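Local structure of uncharacterized protein (Bacteroides caccae, 4L7A) at residues 74-79 and 249-254; 129-134 and 258-263. The protein is of unknown function but is probably a zinc-dependent metallopeptidase. All blocks are in the same frame, centred on the assembly; numbering follows the deposited sequence.

Contact 1. Residues 74-79 and 249-254; sequences LEAYDE and DLLRKV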
loop_
_atom_site.group_PDB
_atom_site.type_symbol
_atom_site.label_atom_id
_atom_site.label_comp_id
_atom_site.label_asym_id
_atom_site.label_seq_id
_atom_site.Cartn_x
_atom_site.Cartn_y
_atom_site.Cartn_z
ATOM N N LEU A 74 -3.955 -7.594 3.972
ATOM C CA LEU A 74 -3.831 -8.230 5.276
ATOM C C LEU A 74 -3.798 -9.749 5.167
ATOM O O LEU A 74 -2.900 -10.357 5.681
ATOM C CB LEU A 74 -4.950 -7.815 6.197
ATOM C CG LEU A 74 -4.881 -6.410 6.765
ATOM C CD1 LEU A 74 -6.221 -6.034 7.360
ATOM C CD2 LEU A 74 -3.829 -6.293 7.823
ATOM N N GLU A 75 -4.698 -10.327 4.384
ATOM C CA GLU A 75 -4.696 -11.753 4.156
ATOM C C GLU A 75 -3.547 -12.265 3.302
ATOM O O GLU A 75 -3.188 -13.445 3.417
ATOM C CB GLU A 75 -6.027 -12.246 3.599
ATOM C CG GLU A 75 -7.126 -12.305 4.665
ATOM C CD GLU A 75 -8.436 -12.826 4.072
ATOM O OE1 GLU A 75 -8.432 -13.756 3.240
ATOM O OE2 GLU A 75 -9.468 -12.274 4.387
ATOM N N ALA A 76 -2.954 -11.395 2.483
ATOM C CA ALA A 76 -1.836 -11.804 1.647
ATOM C C ALA A 76 -0.579 -11.964 2.478
ATOM O O ALA A 76 0.186 -12.934 2.387
ATOM C CB ALA A 76 -1.628 -10.783 0.507
ATOM N N TYR A 77 -0.357 -10.967 3.283
ATOM C CA TYR A 77 0.714 -10.978 4.248
ATOM C C TYR A 77 0.546 -12.164 5.205
ATOM O O TYR A 77 1.531 -12.849 5.480
ATOM C CB TYR A 77 0.759 -9.660 5.007
ATOM C CG TYR A 77 1.416 -8.477 4.286
ATOM C CD1 TYR A 77 1.457 -8.378 2.898
ATOM C CD2 TYR A 77 1.982 -7.416 5.033
ATOM C CE1 TYR A 77 2.079 -7.257 2.249
ATOM C CE2 TYR A 77 2.548 -6.321 4.432
ATOM C CZ TYR A 77 2.611 -6.244 3.035
ATOM O OH TYR A 77 3.216 -5.171 2.492
ATOM N N ASP A 78 -0.681 -12.432 5.660
ATOM C CA ASP A 78 -0.908 -13.568 6.539
ATOM C C ASP A 78 -0.549 -14.853 5.820
ATOM O O ASP A 78 0.158 -15.665 6.366
ATOM C CB ASP A 78 -2.373 -13.718 6.976
ATOM C CG ASP A 78 -2.813 -12.692 7.994
ATOM O OD1 ASP A 78 -1.961 -12.047 8.642
ATOM O OD2 ASP A 78 -4.057 -12.567 8.164
ATOM N N GLU A 79 -1.031 -15.023 4.589
ATOM C CA GLU A 79 -0.777 -16.247 3.831
ATOM C C GLU A 79 0.718 -16.552 3.664
ATOM O O GLU A 79 1.146 -17.686 3.759
ATOM C CB GLU A 79 -1.417 -16.140 2.444
ATOM C CG GLU A 79 -1.492 -17.442 1.682
ATOM C CD GLU A 79 -2.152 -17.266 0.304
ATOM O OE1 GLU A 79 -3.201 -16.600 0.154
ATOM O OE2 GLU A 79 -1.586 -17.780 -0.649
ATOM N N ASP A 249 8.911 -13.151 -3.744
ATOM C CA ASP A 249 8.327 -13.533 -5.052
ATOM C C ASP A 249 6.977 -14.207 -4.852
ATOM O O ASP A 249 6.001 -13.883 -5.544
ATOM C CB ASP A 249 9.276 -14.415 -5.914
ATOM C CG ASP A 249 8.804 -14.532 -7.376
ATOM O OD1 ASP A 249 8.419 -13.507 -8.049
ATOM O OD2 ASP A 249 8.785 -15.665 -7.890
ATOM N N LEU A 250 6.904 -15.102 -3.878
ATOM C CA LEU A 250 5.645 -15.731 -3.550
ATOM C C LEU A 250 4.602 -14.691 -3.123
ATOM O O LEU A 250 3.446 -14.781 -3.520
ATOM C CB LEU A 250 5.865 -16.753 -2.442
ATOM C CG LEU A 250 4.611 -17.484 -2.003
ATOM C CD1 LEU A 250 3.974 -18.189 -3.201
ATOM C CD2 LEU A 250 4.941 -18.485 -0.808
ATOM N N LEU A 251 5.014 -13.747 -2.275
ATOM C CA LEU A 251 4.119 -12.696 -1.800
ATOM C C LEU A 251 3.620 -11.854 -2.973
ATOM O O LEU A 251 2.433 -11.548 -3.053
ATOM C CB LEU A 251 4.759 -11.811 -0.712
ATOM C CG LEU A 251 3.915 -10.657 -0.125
ATOM C CD1 LEU A 251 2.647 -11.134 0.497
ATOM C CD2 LEU A 251 4.685 -9.949 0.936
ATOM N N ARG A 252 4.505 -11.509 -3.891
ATOM C CA ARG A 252 4.068 -10.812 -5.128
ATOM C C ARG A 252 2.951 -11.573 -5.879
ATOM O O ARG A 252 1.963 -10.970 -6.307
ATOM C CB ARG A 252 5.261 -10.554 -6.066
ATOM C CG ARG A 252 4.862 -9.915 -7.415
ATOM C CD ARG A 252 6.070 -9.868 -8.378
ATOM N NE ARG A 252 6.492 -11.217 -8.703
ATOM C CZ ARG A 252 5.951 -11.954 -9.689
ATOM N NH1 ARG A 252 4.997 -11.466 -10.453
ATOM N NH2 ARG A 252 6.359 -13.204 -9.913
ATOM N N LYS A 253 3.115 -12.890 -6.009
ATOM C CA LYS A 253 2.168 -13.716 -6.739
ATOM C C LYS A 253 0.872 -13.851 -6.001
ATOM O O LYS A 253 -0.183 -13.817 -6.616
ATOM C CB LYS A 253 2.746 -15.095 -7.022
ATOM C CG LYS A 253 3.739 -15.084 -8.175
ATOM C CD LYS A 253 4.940 -16.024 -7.943
ATOM C CE LYS A 253 4.565 -17.483 -8.013
ATOM N NZ LYS A 253 4.685 -17.963 -9.389
ATOM N N VAL A 254 0.956 -13.998 -4.687
ATOM C CA VAL A 254 -0.237 -14.104 -3.863
ATOM C C VAL A 254 -1.064 -12.798 -3.909
ATOM O O VAL A 254 -2.273 -12.844 -4.077
ATOM C CB VAL A 254 0.122 -14.545 -2.443
ATOM C CG1 VAL A 254 -1.039 -14.318 -1.478
ATOM C CG2 VAL A 254 0.545 -16.032 -2.475
#

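Contact 2. Residues 129-134 and 258-263; sequences TNVDRM and RTNEIS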
loop_
_atom_site.group_PDB
_atom_site.type_symbol
_atom_site.label_atom_id
_atom_site.label_comp_id
_atom_site.label_asym_id
_atom_site.label_seq_id
_atom_site.Cartn_x
_atom_site.Cartn_y
_atom_site.Cartn_z
ATOM N N THR A 129 -12.652 -3.154 -9.156
ATOM C CA THR A 129 -12.037 -4.290 -9.769
ATOM C C THR A 129 -10.867 -3.883 -10.691
ATOM O O THR A 129 -10.228 -4.763 -11.210
ATOM C CB THR A 129 -13.057 -5.125 -10.576
ATOM O OG1 THR A 129 -13.625 -4.299 -11.603
ATOM C CG2 THR A 129 -14.152 -5.668 -9.653
ATOM N N ASN A 130 -10.625 -2.591 -10.932
ATOM C CA ASN A 130 -9.493 -2.196 -11.778
ATOM C C ASN A 130 -8.212 -2.192 -10.968
ATOM O O ASN A 130 -7.969 -1.297 -10.159
ATOM C CB ASN A 130 -9.711 -0.837 -12.392
ATOM C CG ASN A 130 -8.631 -0.487 -13.382
ATOM O OD1 ASN A 130 -7.437 -0.665 -13.136
ATOM N ND2 ASN A 130 -9.042 0.066 -14.498
ATOM N N VAL A 131 -7.448 -3.262 -11.139
ATOM C CA VAL A 131 -6.255 -3.549 -10.380
ATOM C C VAL A 131 -5.231 -2.422 -10.515
ATOM O O VAL A 131 -4.732 -1.945 -9.488
ATOM C CB VAL A 131 -5.640 -4.887 -10.801
ATOM C CG1 VAL A 131 -4.313 -5.112 -10.084
ATOM C CG2 VAL A 131 -6.610 -6.019 -10.468
ATOM N N ASP A 132 -4.963 -1.941 -11.733
ATOM C CA ASP A 132 -4.026 -0.787 -11.876
ATOM C C ASP A 132 -4.456 0.442 -11.103
ATOM O O ASP A 132 -3.603 1.158 -10.545
ATOM C CB ASP A 132 -3.811 -0.388 -13.333
ATOM C CG ASP A 132 -3.043 -1.428 -14.126
ATOM O OD1 ASP A 132 -2.411 -2.335 -13.527
ATOM O OD2 ASP A 132 -3.082 -1.307 -15.376
ATOM N N ARG A 133 -5.765 0.694 -11.038
ATOM C CA ARG A 133 -6.217 1.917 -10.360
ATOM C C ARG A 133 -6.167 1.797 -8.839
ATOM O O ARG A 133 -5.769 2.758 -8.155
ATOM C CB ARG A 133 -7.641 2.280 -10.793
ATOM C CG ARG A 133 -7.855 2.559 -12.279
ATOM C CD ARG A 133 -7.375 3.916 -12.699
ATOM N NE ARG A 133 -5.937 3.901 -12.692
ATOM C CZ ARG A 133 -5.162 3.588 -13.732
ATOM N NH1 ARG A 133 -5.666 3.317 -14.922
ATOM N NH2 ARG A 133 -3.847 3.579 -13.568
HETATM N N MSE A 134 -6.550 0.628 -8.304
HETATM C CA MSE A 134 -6.457 0.350 -6.853
HETATM C C MSE A 134 -5.009 0.406 -6.368
HETATM O O MSE A 134 -4.695 0.901 -5.284
HETATM C CB MSE A 134 -7.068 -1.003 -6.471
HETATM C CG MSE A 134 -8.517 -1.076 -6.839
HETATM SE SE MSE A 134 -9.615 0.202 -5.824
HETATM C CE MSE A 134 -9.677 -0.805 -4.164
ATOM N N ARG A 258 -4.817 -12.453 -5.441
ATOM C CA ARG A 258 -5.883 -11.872 -4.624
ATOM C C ARG A 258 -6.569 -10.643 -5.238
ATOM O O ARG A 258 -7.798 -10.541 -5.208
ATOM C CB ARG A 258 -5.374 -11.610 -3.211
ATOM C CG ARG A 258 -5.290 -12.889 -2.375
ATOM C CD ARG A 258 -4.446 -12.647 -1.158
ATOM N NE ARG A 258 -4.513 -13.821 -0.303
ATOM C CZ ARG A 258 -5.529 -14.109 0.490
ATOM N NH1 ARG A 258 -6.568 -13.286 0.611
ATOM N NH2 ARG A 258 -5.493 -15.230 1.181
ATOM N N THR A 259 -5.812 -9.749 -5.836
ATOM C CA THR A 259 -6.424 -8.560 -6.472
ATOM C C THR A 259 -7.220 -8.954 -7.733
ATOM O O THR A 259 -8.170 -8.273 -8.088
ATOM C CB THR A 259 -5.406 -7.469 -6.839
ATOM O OG1 THR A 259 -4.329 -8.029 -7.565
ATOM C CG2 THR A 259 -4.835 -6.839 -5.628
ATOM N N ASN A 260 -6.889 -10.073 -8.361
ATOM C CA ASN A 260 -7.752 -10.577 -9.451
ATOM C C ASN A 260 -9.023 -11.261 -8.997
ATOM O O ASN A 260 -9.880 -11.506 -9.805
ATOM C CB ASN A 260 -7.021 -11.568 -10.347
ATOM C CG ASN A 260 -6.174 -10.882 -11.397
ATOM O OD1 ASN A 260 -6.389 -9.698 -11.765
ATOM N ND2 ASN A 260 -5.172 -11.612 -11.880
ATOM N N GLU A 261 -9.110 -11.574 -7.711
ATOM C CA GLU A 261 -10.261 -12.222 -7.088
ATOM C C GLU A 261 -11.268 -11.223 -6.522
ATOM O O GLU A 261 -12.278 -11.637 -5.956
ATOM C CB GLU A 261 -9.790 -13.076 -5.903
ATOM C CG GLU A 261 -9.207 -14.368 -6.314
ATOM C CD GLU A 261 -8.466 -15.074 -5.196
ATOM O OE1 GLU A 261 -8.517 -14.637 -4.009
ATOM O OE2 GLU A 261 -7.795 -16.048 -5.531
ATOM N N ILE A 262 -11.047 -9.928 -6.690
ATOM C CA ILE A 262 -11.927 -8.954 -6.046
ATOM C C ILE A 262 -13.419 -9.185 -6.376
ATOM O O ILE A 262 -14.246 -9.181 -5.478
ATOM C CB ILE A 262 -11.461 -7.505 -6.329
ATOM C CG1 ILE A 262 -10.239 -7.221 -5.480
ATOM C CG2 ILE A 262 -12.569 -6.494 -6.064
ATOM C CD1 ILE A 262 -9.539 -5.911 -5.799
ATOM N N SER A 263 -13.750 -9.410 -7.644
ATOM C CA SER A 263 -15.158 -9.565 -7.991
ATOM C C SER A 263 -15.757 -10.848 -7.465
ATOM O O SER A 263 -16.917 -10.988 -7.526
ATOM C CB SER A 263 -15.386 -9.549 -9.491
ATOM O OG SER A 263 -14.718 -10.632 -10.062
HETATM O O HOH W 1 -10.134 -7.267 -10.088
#

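Contact 1. Residues 74-79 and 249-254
Leu251 sets its methyls against the CD1 and CE1 atoms of Tyr77, CD1 coming in obliquely at 3.8 Å from Tyr77 CD1 and CD2 lying 4.0 Å from Tyr77 CE1. With CG anti to the backbone N (chi1 180°), the leucine fork extends between the two helices, and its CD1 also comes to 3.6 Å from the carbonyl oxygen of Ala76. The helices run roughly antiparallel, 144° between their directions and 9.5 Å between segment axes, with small Ala76 at the closest backbone approach. There the methyl CB of Ala76 sits 4.1 Å from Val254 CG1. Val254 has a second neighbour in Glu79, whose extended chain comes in from the opposite direction and brings its carboxylate over both valine methyls, OE2 being 3.3 Å from Val254 CG2. No hydrogen bond crosses; Glu79 OE1 instead takes salt bridges from Arg257 and Arg258 further along helix 248-260. Tyr77 turns its OH to His143, on the helix carrying the HExxH sequence, and its ring also meets Trp73 and Phe85. Cut back to an alanine, Leu251 would lose both methyls, and Tyr77 CD1 and CE1 would probably be left without that packing, the phenol held less firmly toward His143. Apolar packing therefore joins these helices on the inside, while the charge of Glu79, at the exposed margin, is probably balanced by Arg257 and Arg258.

Contact 2. Residues 129-134 and 258-263
The carboxamide of Asn260 meets Val131 through its oxygen, OD1 lying 3.9 Å from Val131 CG2, the two side chains crossing at about a right angle. Val131's neighbour but one, Arg133, has its guanidinium covered on one face by Asp132 CB, 3.9 Å above the plane and displaced toward the rim, while NH2 forms a salt bridge with Glu136. Nearby is an N-cap: Asn130 stands just before helix 131-153, which carries the HExxH sequence characteristic of zinc metallopeptidases, and its OD1 accepts from Arg133 N at 3.0 Å. The donor sits well above the amide's carbonyl plane, 46° out of it.

Across the contact, Val131 makes the largest single share of the packing, Thr129 close behind. The valine CG1, anti to the backbone N (chi1 175°), lies 3.9 Å from Thr259 OG1, and CG2 lies 3.6 Å from Thr259 O. The Thr259 hydroxyl, OG1, is turned back along its own helix, where it hydrogen-bonds to Ile255 O, so the valine packs beside a polar group already provided for. Thr129 extends the contact toward the 3-10 turn: the side chains of Thr129 and Ile262 cross obliquely, CG2 to CG2 at 4.0 Å, and the same threonine methyl brushes Ser263 CB. Ile262 and Thr259 also touch Ile68 and Cys72 of helix 59-81. No direct hydrogen bond spans the two segments; a water does so instead, donating to Thr129 O at 2.7 Å and to Thr259 O at 3.0 Å.

How the contacts relate
Both contacts use helix 248-260, contact 1 near its start and contact 2 at its later part and the turn that follows. Helix 59-81 is a direct partner in the first and a neighbour in the second. Contact 1 is the more buried, a helix pair packed with hydrocarbon and an aromatic ring, with one carboxylate at its exposed margin; contact 2 is partly exposed and mixes methyls with backbone carbonyls and a bridging water. Each also reaches the HExxH helix, the first through His143 just before the motif, the second at its capped beginning. Arg258 ties them together: NH2 meets Glu79 OE1 at 2.9 Å, NH1 bridges to Glu75, and its aliphatic chain packs on Ala76.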